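Local coordinates for response regulator (Colwellia psychrerythraea, PDB 3EQZ), which belongs to the CheY-like response regulators and folds as a receiver domain, the module that in this family probably takes part in two-component signalling, at residues S90-A95 and L100-T105; C16-T21 and K108-E113; S76-S81 and T116-S121. All blocks are in the same frame, centred on the assembly; numbering follows the deposited sequence.

Contact 1 (S90-A95 and L100-T105); sequences SAETLA and LNVINT
Leu100 meets the end of helix segment 90-95 first: its backbone N donates to Ala95 O at 2.9 Å, the donor lying 24° off the carbonyl plane. The same oxygen also lies against the Leu100 side chain, whose CB comes within 3.2 Å of Ala95 O, while Leu100 CD1 reaches the Ala95 methyl more loosely. Two residues on, Val102 straddles the helix face with its two methyls. Val102 CG1 stands anti to the backbone N (chi1 -178°) and touches Glu92 CG at 4.1 Å; Val102 CG2, on the N side, packs on Ala95 CB at 3.6 Å. Thr105 finishes the row. Its methyl, Thr105 CG2, lies 3.9 Å from Glu92 CD, the extended glutamate chain crossing it at about a right angle. Thr105 OG1 is turned to a water 2.9 Å away, and that water donates to Glu92 OE1, so a polar bridge runs beside the methyl contact. Helix 87-97 and strand 101-107 are the last two elements of a beta-alpha-beta unit that starts with strand 76-81. At the Leu100 end, Ile65 and Leu68 of helix 60-70 close in; Ile103, whose CB is directed away from helix 87-97, touches Phe118 and Leu122 of helix 112-124.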
loop_
_atom_site.group_PDB
_atom_site.type_symbol
_atom_site.label_atom_id
_atom_site.label_comp_id
_atom_site.label_asym_id
_atom_site.label_seq_id
_atom_site.Cartn_x
_atom_site.Cartn_y
_atom_site.Cartn_z
ATOM N N SER B 90 -1.472 -1.676 -6.213
ATOM C CA SER B 90 -1.986 -2.957 -5.701
ATOM C C SER B 90 -2.014 -4.084 -6.756
ATOM O O SER B 90 -1.576 -5.206 -6.491
ATOM C CB SER B 90 -3.381 -2.768 -5.112
ATOM O OG SER B 90 -3.259 -1.963 -3.951
ATOM N N ALA B 91 -2.522 -3.761 -7.935
ATOM C CA ALA B 91 -2.593 -4.696 -9.065
ATOM C C ALA B 91 -1.202 -5.069 -9.488
ATOM O O ALA B 91 -0.907 -6.256 -9.774
ATOM C CB ALA B 91 -3.322 -4.032 -10.256
ATOM N N GLU B 92 -0.312 -4.077 -9.557
ATOM C CA GLU B 92 1.042 -4.402 -9.926
ATOM C C GLU B 92 1.665 -5.354 -8.884
ATOM O O GLU B 92 2.315 -6.360 -9.237
ATOM C CB GLU B 92 1.877 -3.118 -10.025
ATOM C CG GLU B 92 3.330 -3.328 -10.310
ATOM C CD GLU B 92 4.097 -1.972 -10.307
ATOM O OE1 GLU B 92 3.577 -0.975 -9.748
ATOM O OE2 GLU B 92 5.180 -1.904 -10.908
ATOM N N THR B 93 1.473 -5.044 -7.602
ATOM C CA THR B 93 2.045 -5.891 -6.536
ATOM C C THR B 93 1.473 -7.298 -6.586
ATOM O O THR B 93 2.195 -8.309 -6.429
ATOM C CB THR B 93 1.729 -5.286 -5.148
ATOM O OG1 THR B 93 2.296 -3.962 -5.082
ATOM C CG2 THR B 93 2.295 -6.182 -3.984
ATOM N N LEU B 94 0.148 -7.374 -6.754
ATOM C CA LEU B 94 -0.489 -8.701 -6.874
ATOM C C LEU B 94 0.110 -9.455 -8.050
ATOM O O LEU B 94 0.518 -10.594 -7.915
ATOM C CB LEU B 94 -1.986 -8.527 -7.059
ATOM C CG LEU B 94 -2.872 -9.773 -7.138
ATOM C CD1 LEU B 94 -2.714 -10.738 -5.902
ATOM C CD2 LEU B 94 -4.346 -9.416 -7.342
ATOM N N ALA B 95 0.188 -8.809 -9.216
ATOM C CA ALA B 95 0.654 -9.482 -10.441
ATOM C C ALA B 95 2.106 -9.927 -10.373
ATOM O O ALA B 95 2.450 -11.074 -10.786
ATOM C CB ALA B 95 0.443 -8.577 -11.696
ATOM N N LEU B 100 4.070 -12.788 -12.510
ATOM C CA LEU B 100 3.883 -12.149 -13.828
ATOM C C LEU B 100 4.945 -11.077 -14.134
ATOM O O LEU B 100 5.350 -10.385 -13.243
ATOM C CB LEU B 100 2.461 -11.550 -13.956
ATOM C CG LEU B 100 1.389 -12.627 -13.969
ATOM C CD1 LEU B 100 0.012 -12.008 -14.035
ATOM C CD2 LEU B 100 1.592 -13.600 -15.164
ATOM N N ASN B 101 5.365 -10.944 -15.399
ATOM C CA ASN B 101 6.352 -9.919 -15.778
ATOM C C ASN B 101 5.716 -8.524 -16.126
ATOM O O ASN B 101 5.514 -8.190 -17.298
ATOM C CB ASN B 101 7.253 -10.434 -16.917
ATOM C CG ASN B 101 8.340 -9.402 -17.369
ATOM O OD1 ASN B 101 8.803 -9.398 -18.548
ATOM N ND2 ASN B 101 8.753 -8.557 -16.447
ATOM N N VAL B 102 5.395 -7.754 -15.079
ATOM C CA VAL B 102 4.858 -6.412 -15.238
ATOM C C VAL B 102 6.009 -5.469 -15.560
ATOM O O VAL B 102 6.934 -5.315 -14.754
ATOM C CB VAL B 102 4.167 -5.918 -13.966
ATOM C CG1 VAL B 102 3.561 -4.514 -14.179
ATOM C CG2 VAL B 102 3.094 -6.921 -13.507
ATOM N N ILE B 103 5.993 -4.884 -16.748
ATOM C CA ILE B 103 7.110 -4.047 -17.210
ATOM C C ILE B 103 6.848 -2.533 -17.035
ATOM O O ILE B 103 7.778 -1.748 -17.068
ATOM C CB ILE B 103 7.431 -4.337 -18.657
ATOM C CG1 ILE B 103 6.187 -4.087 -19.521
ATOM C CG2 ILE B 103 8.015 -5.778 -18.810
ATOM C CD1 ILE B 103 6.547 -3.985 -20.978
ATOM N N ASN B 104 5.598 -2.152 -16.755
ATOM C CA ASN B 104 5.294 -0.778 -16.484
ATOM C C ASN B 104 3.840 -0.673 -16.171
ATOM O O ASN B 104 3.098 -1.623 -16.444
ATOM C CB ASN B 104 5.631 0.087 -17.721
ATOM C CG ASN B 104 5.919 1.555 -17.346
ATOM O OD1 ASN B 104 5.939 1.910 -16.178
ATOM N ND2 ASN B 104 6.177 2.375 -18.336
ATOM N N THR B 105 3.451 0.459 -15.557
ATOM C CA THR B 105 2.078 0.840 -15.329
ATOM C C THR B 105 1.852 2.313 -15.711
ATOM O O THR B 105 2.789 3.104 -15.737
ATOM C CB THR B 105 1.630 0.648 -13.827
ATOM O OG1 THR B 105 2.281 1.611 -12.995
ATOM C CG2 THR B 105 1.963 -0.784 -13.327
HETATM O O HOH W 1 1.996 1.286 -10.177
#

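Contact 2 (C16-T21 and K108-E113); sequences CNLLKT and KPINTE
Ile110 faces Leu18 and Leu19 where, in this CheY-like receiver fold, the loop after strand 101-107 passes the first helix, 13-23. The tightest touch is methyl to methyl, Leu18 CD2 on Ile110 CG2 at 3.5 Å, the two side chains running side by side but in opposite senses. Leu18, its CG swung to the side opposite the backbone N (chi1 168°), carries its other methyl to the start of the last helix: Leu18 CD1 lies 4.2 Å from Thr112 CG2. Leu19 comes in from deeper, Leu19 CD2 meeting Ile110 CD1 at 4.2 Å with the chains crossing at about a right angle. Behind this first shell, Ile80 of strand 76-81 touches both Leu19 and Ile110, and Ile8 of strand 6-9 backs Leu19. The chain approaching Ile110 is bent by a cis peptide between Lys108 and Pro109, and Lys108 NZ forms a salt bridge with Asp53; a lysine followed by a cis proline here is a familiar receiver-domain feature. Asn111 then caps helix 112-124 through OD1 to Val114 N. On the other helix, Thr21 OG1 turns back to donate to Leu18 O, 2.9 Å away and 23° off the carbonyl plane.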
loop_
_atom_site.group_PDB
_atom_site.type_symbol
_atom_site.label_atom_id
_atom_site.label_comp_id
_atom_site.label_asym_id
_atom_site.label_seq_id
_atom_site.Cartn_x
_atom_site.Cartn_y
_atom_site.Cartn_z
ATOM N N CYS B 16 -9.787 2.311 -25.356
ATOM C CA CYS B 16 -9.236 1.263 -26.196
ATOM C C CYS B 16 -8.672 1.729 -27.554
ATOM O O CYS B 16 -7.563 1.346 -27.989
ATOM C CB CYS B 16 -10.316 0.209 -26.445
ATOM S SG CYS B 16 -9.610 -1.355 -26.996
ATOM N N ASN B 17 -9.489 2.512 -28.260
ATOM C CA ASN B 17 -9.109 3.077 -29.545
ATOM C C ASN B 17 -7.921 4.050 -29.406
ATOM O O ASN B 17 -7.003 4.088 -30.281
ATOM C CB ASN B 17 -10.291 3.845 -30.146
ATOM C CG ASN B 17 -9.882 4.644 -31.337
ATOM O OD1 ASN B 17 -9.791 5.889 -31.286
ATOM N ND2 ASN B 17 -9.532 3.930 -32.416
ATOM N N LEU B 18 -7.927 4.830 -28.322
ATOM C CA LEU B 18 -6.801 5.717 -28.063
ATOM C C LEU B 18 -5.495 4.937 -27.920
ATOM O O LEU B 18 -4.509 5.258 -28.584
ATOM C CB LEU B 18 -7.042 6.595 -26.843
ATOM C CG LEU B 18 -5.784 7.338 -26.368
ATOM C CD1 LEU B 18 -5.372 8.497 -27.292
ATOM C CD2 LEU B 18 -6.020 7.830 -24.939
ATOM N N LEU B 19 -5.498 3.867 -27.106
ATOM C CA LEU B 19 -4.301 3.010 -26.963
ATOM C C LEU B 19 -3.892 2.473 -28.314
ATOM O O LEU B 19 -2.708 2.471 -28.698
ATOM C CB LEU B 19 -4.546 1.831 -26.001
ATOM C CG LEU B 19 -4.706 2.226 -24.528
ATOM C CD1 LEU B 19 -5.173 1.035 -23.625
ATOM C CD2 LEU B 19 -3.383 2.870 -23.967
ATOM N N LYS B 20 -4.869 1.943 -29.025
ATOM C CA LYS B 20 -4.562 1.404 -30.353
ATOM C C LYS B 20 -3.901 2.422 -31.309
ATOM O O LYS B 20 -3.005 2.079 -32.062
ATOM C CB LYS B 20 -5.802 0.810 -31.036
ATOM C CG LYS B 20 -5.392 0.063 -32.315
ATOM C CD LYS B 20 -6.516 -0.810 -32.891
ATOM C CE LYS B 20 -5.916 -1.807 -33.841
ATOM N NZ LYS B 20 -6.962 -2.565 -34.621
ATOM N N THR B 21 -4.358 3.660 -31.305
ATOM C CA THR B 21 -3.742 4.632 -32.187
ATOM C C THR B 21 -2.318 4.998 -31.742
ATOM O O THR B 21 -1.481 5.332 -32.568
ATOM C CB THR B 21 -4.611 5.896 -32.363
ATOM O OG1 THR B 21 -4.742 6.572 -31.103
ATOM C CG2 THR B 21 -6.012 5.536 -32.900
ATOM N N LYS B 108 -4.468 6.599 -15.558
ATOM C CA LYS B 108 -5.381 7.271 -16.420
ATOM C C LYS B 108 -5.782 8.611 -15.762
ATOM O O LYS B 108 -5.665 8.762 -14.537
ATOM C CB LYS B 108 -6.586 6.386 -16.626
ATOM C CG LYS B 108 -6.547 5.663 -17.915
ATOM C CD LYS B 108 -7.326 4.412 -17.817
ATOM C CE LYS B 108 -8.753 4.710 -17.737
ATOM N NZ LYS B 108 -9.573 3.486 -17.977
ATOM N N PRO B 109 -6.140 9.618 -16.587
ATOM C CA PRO B 109 -6.035 9.492 -18.040
ATOM C C PRO B 109 -4.577 9.505 -18.472
ATOM O O PRO B 109 -3.683 10.110 -17.850
ATOM C CB PRO B 109 -6.756 10.744 -18.584
ATOM C CG PRO B 109 -6.549 11.754 -17.502
ATOM C CD PRO B 109 -6.375 11.010 -16.171
ATOM N N ILE B 110 -4.387 8.844 -19.583
ATOM C CA ILE B 110 -3.095 8.444 -20.032
ATOM C C ILE B 110 -2.267 9.635 -20.522
ATOM O O ILE B 110 -2.790 10.490 -21.214
ATOM C CB ILE B 110 -3.332 7.414 -21.176
ATOM C CG1 ILE B 110 -2.239 6.374 -21.181
ATOM C CG2 ILE B 110 -3.540 8.102 -22.476
ATOM C CD1 ILE B 110 -2.738 5.115 -20.515
ATOM N N ASN B 111 -0.992 9.691 -20.148
ATOM C CA ASN B 111 -0.068 10.662 -20.746
ATOM C C ASN B 111 0.466 10.040 -22.033
ATOM O O ASN B 111 1.277 9.115 -22.015
ATOM C CB ASN B 111 1.062 11.060 -19.769
ATOM C CG ASN B 111 1.988 12.098 -20.368
ATOM O OD1 ASN B 111 2.390 11.984 -21.507
ATOM N ND2 ASN B 111 2.309 13.121 -19.612
ATOM N N THR B 112 -0.041 10.488 -23.162
ATOM C CA THR B 112 0.263 9.792 -24.411
ATOM C C THR B 112 1.721 10.008 -24.803
ATOM O O THR B 112 2.342 9.143 -25.419
ATOM C CB THR B 112 -0.656 10.286 -25.558
ATOM O OG1 THR B 112 -0.442 11.686 -25.693
ATOM C CG2 THR B 112 -2.138 10.079 -25.206
ATOM N N GLU B 113 2.278 11.162 -24.431
ATOM C CA GLU B 113 3.709 11.395 -24.652
ATOM C C GLU B 113 4.542 10.319 -23.953
ATOM O O GLU B 113 5.421 9.712 -24.583
ATOM C CB GLU B 113 4.132 12.823 -24.185
ATOM C CG GLU B 113 5.595 13.201 -24.413
ATOM C CD GLU B 113 5.991 14.614 -23.854
ATOM O OE1 GLU B 113 5.236 15.230 -23.072
ATOM O OE2 GLU B 113 7.084 15.100 -24.219
#

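Contact 3 (S76-S81 and T116-S121); sequences SLILIS and TCFLTS
With chi1 at 178°, Phe118 holds its ring anti to the backbone N and reaches toward the sheet, where Ile78 comes to meet it; the isoleucine turns CG1 away from its own carbonyl carbon (chi1 -65°) and carries CD1 out to the helix. That one methyl makes both contacts. It arrives at the edge of the Phe118 ring, near its plane, with Ile78 CD1 3.9 Å from Phe118 CE2, and it also touches Leu119 CD2 at 4.3 Å. The joint is wholly apolar and buried, a strand methyl touching two consecutive helix residues. On the helix, Thr116 O receives two bonds from Thr120, from opposite faces of the carbonyl plane: Thr120 N at 2.9 Å and Thr120 OG1 at 2.7 Å. At the next residue, Ser121 OG donates to Phe118 O at 3.0 Å. Around Ile78 lie Ile49, Ile103 and Phe106 from the two flanking strands, while Val23 of helix 13-23 meets Leu119, and Val114 of the third subunit packs on Phe118. An interior strand of a parallel sheet covered by the C-terminal helix is characteristic of the three-layer alpha-beta-alpha sandwich, (beta-alpha)5, of receiver domains.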
loop_
_atom_site.group_PDB
_atom_site.type_symbol
_atom_site.label_atom_id
_atom_site.label_comp_id
_atom_site.label_asym_id
_atom_site.label_seq_id
_atom_site.Cartn_x
_atom_site.Cartn_y
_atom_site.Cartn_z
ATOM N N SER B 76 4.936 -10.110 -21.523
ATOM C CA SER B 76 5.172 -8.859 -20.773
ATOM C C SER B 76 3.824 -8.214 -20.570
ATOM O O SER B 76 2.955 -8.244 -21.482
ATOM C CB SER B 76 6.053 -7.890 -21.544
ATOM O OG SER B 76 7.316 -8.455 -21.785
ATOM N N LEU B 77 3.654 -7.599 -19.396
ATOM C CA LEU B 77 2.395 -7.007 -19.028
ATOM C C LEU B 77 2.519 -5.523 -18.653
ATOM O O LEU B 77 3.409 -5.128 -17.862
ATOM C CB LEU B 77 1.777 -7.818 -17.891
ATOM C CG LEU B 77 0.396 -7.487 -17.350
ATOM C CD1 LEU B 77 -0.610 -7.665 -18.429
ATOM C CD2 LEU B 77 0.100 -8.401 -16.145
ATOM N N ILE B 78 1.630 -4.712 -19.218
ATOM C CA ILE B 78 1.511 -3.288 -18.852
ATOM C C ILE B 78 0.114 -3.067 -18.285
ATOM O O ILE B 78 -0.848 -3.536 -18.864
ATOM C CB ILE B 78 1.690 -2.368 -20.064
ATOM C CG1 ILE B 78 3.121 -2.489 -20.603
ATOM C CG2 ILE B 78 1.331 -0.957 -19.704
ATOM C CD1 ILE B 78 3.337 -2.078 -22.108
ATOM N N LEU B 79 0.010 -2.413 -17.124
ATOM C CA LEU B 79 -1.259 -2.228 -16.491
ATOM C C LEU B 79 -1.662 -0.786 -16.531
ATOM O O LEU B 79 -0.852 0.100 -16.304
ATOM C CB LEU B 79 -1.234 -2.689 -15.044
ATOM C CG LEU B 79 -0.751 -4.101 -14.785
ATOM C CD1 LEU B 79 -0.592 -4.255 -13.262
ATOM C CD2 LEU B 79 -1.776 -5.169 -15.360
ATOM N N ILE B 80 -2.935 -0.547 -16.788
ATOM C CA ILE B 80 -3.420 0.815 -16.892
ATOM C C ILE B 80 -4.627 1.016 -16.030
ATOM O O ILE B 80 -5.474 0.133 -15.959
ATOM C CB ILE B 80 -3.739 1.176 -18.332
ATOM C CG1 ILE B 80 -2.467 0.907 -19.200
ATOM C CG2 ILE B 80 -4.155 2.690 -18.363
ATOM C CD1 ILE B 80 -2.482 1.524 -20.568
ATOM N N SER B 81 -4.664 2.164 -15.332
ATOM C CA SER B 81 -5.782 2.507 -14.424
ATOM C C SER B 81 -5.554 3.851 -13.744
ATOM O O SER B 81 -4.426 4.347 -13.734
ATOM C CB SER B 81 -5.860 1.443 -13.306
ATOM O OG SER B 81 -7.162 1.406 -12.747
ATOM N N THR B 116 4.063 6.813 -25.607
ATOM C CA THR B 116 4.721 6.751 -26.935
ATOM C C THR B 116 6.231 6.583 -26.774
ATOM O O THR B 116 6.871 5.723 -27.407
ATOM C CB THR B 116 4.423 8.040 -27.721
ATOM O OG1 THR B 116 3.012 8.123 -27.926
ATOM C CG2 THR B 116 5.131 7.998 -29.103
ATOM N N CYS B 117 6.774 7.387 -25.867
ATOM C CA CYS B 117 8.182 7.317 -25.529
ATOM C C CYS B 117 8.598 5.913 -24.974
ATOM O O CYS B 117 9.556 5.269 -25.467
ATOM C CB CYS B 117 8.487 8.437 -24.540
ATOM S SG CYS B 117 10.232 8.597 -24.211
ATOM N N PHE B 118 7.831 5.392 -24.010
ATOM C CA PHE B 118 8.085 4.048 -23.498
ATOM C C PHE B 118 8.008 2.927 -24.564
ATOM O O PHE B 118 8.879 2.053 -24.650
ATOM C CB PHE B 118 7.157 3.717 -22.317
ATOM C CG PHE B 118 7.367 2.322 -21.786
ATOM C CD1 PHE B 118 8.551 1.979 -21.140
ATOM C CD2 PHE B 118 6.403 1.345 -21.964
ATOM C CE1 PHE B 118 8.769 0.670 -20.681
ATOM C CE2 PHE B 118 6.605 0.052 -21.508
ATOM C CZ PHE B 118 7.777 -0.284 -20.845
ATOM N N LEU B 119 6.935 2.906 -25.352
ATOM C CA LEU B 119 6.826 1.860 -26.373
ATOM C C LEU B 119 7.944 1.998 -27.425
ATOM O O LEU B 119 8.456 1.014 -27.937
ATOM C CB LEU B 119 5.469 1.917 -27.044
ATOM C CG LEU B 119 4.241 1.601 -26.141
ATOM C CD1 LEU B 119 2.952 1.826 -26.886
ATOM C CD2 LEU B 119 4.319 0.164 -25.652
ATOM N N THR B 120 8.315 3.219 -27.762
ATOM C CA THR B 120 9.482 3.414 -28.615
ATOM C C THR B 120 10.737 2.767 -28.023
ATOM O O THR B 120 11.383 1.956 -28.704
ATOM C CB THR B 120 9.676 4.899 -28.944
ATOM O OG1 THR B 120 8.481 5.370 -29.581
ATOM C CG2 THR B 120 10.904 5.155 -29.885
ATOM N N SER B 121 11.086 3.052 -26.762
ATOM C CA SER B 121 12.285 2.371 -26.230
ATOM C C SER B 121 12.095 0.838 -26.177
ATOM O O SER B 121 13.051 0.064 -26.386
ATOM C CB SER B 121 12.687 2.892 -24.849
ATOM O OG SER B 121 11.699 2.537 -23.889
#

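In the fold
Contact 3 is buried throughout, whereas contacts 1 and 2 are only partly so and lie farther from the chain centre. Contacts 1 and 3 work on adjacent strands of one sheet, joined where Ile103 N and Leu77 O are 2.8 Å apart, probably hydrogen-bonded; Ile103 also packs on Ile78. Contacts 2 and 3 share helix 112-124, its start in one and its middle in the other, and Ile80, in the strand of contact 3, joins the two. Contact 1, nested in sequence inside both other loops, mixes a backbone bond and a water bridge with its methyl packing; across contacts 2 and 3 the meeting groups are apolar.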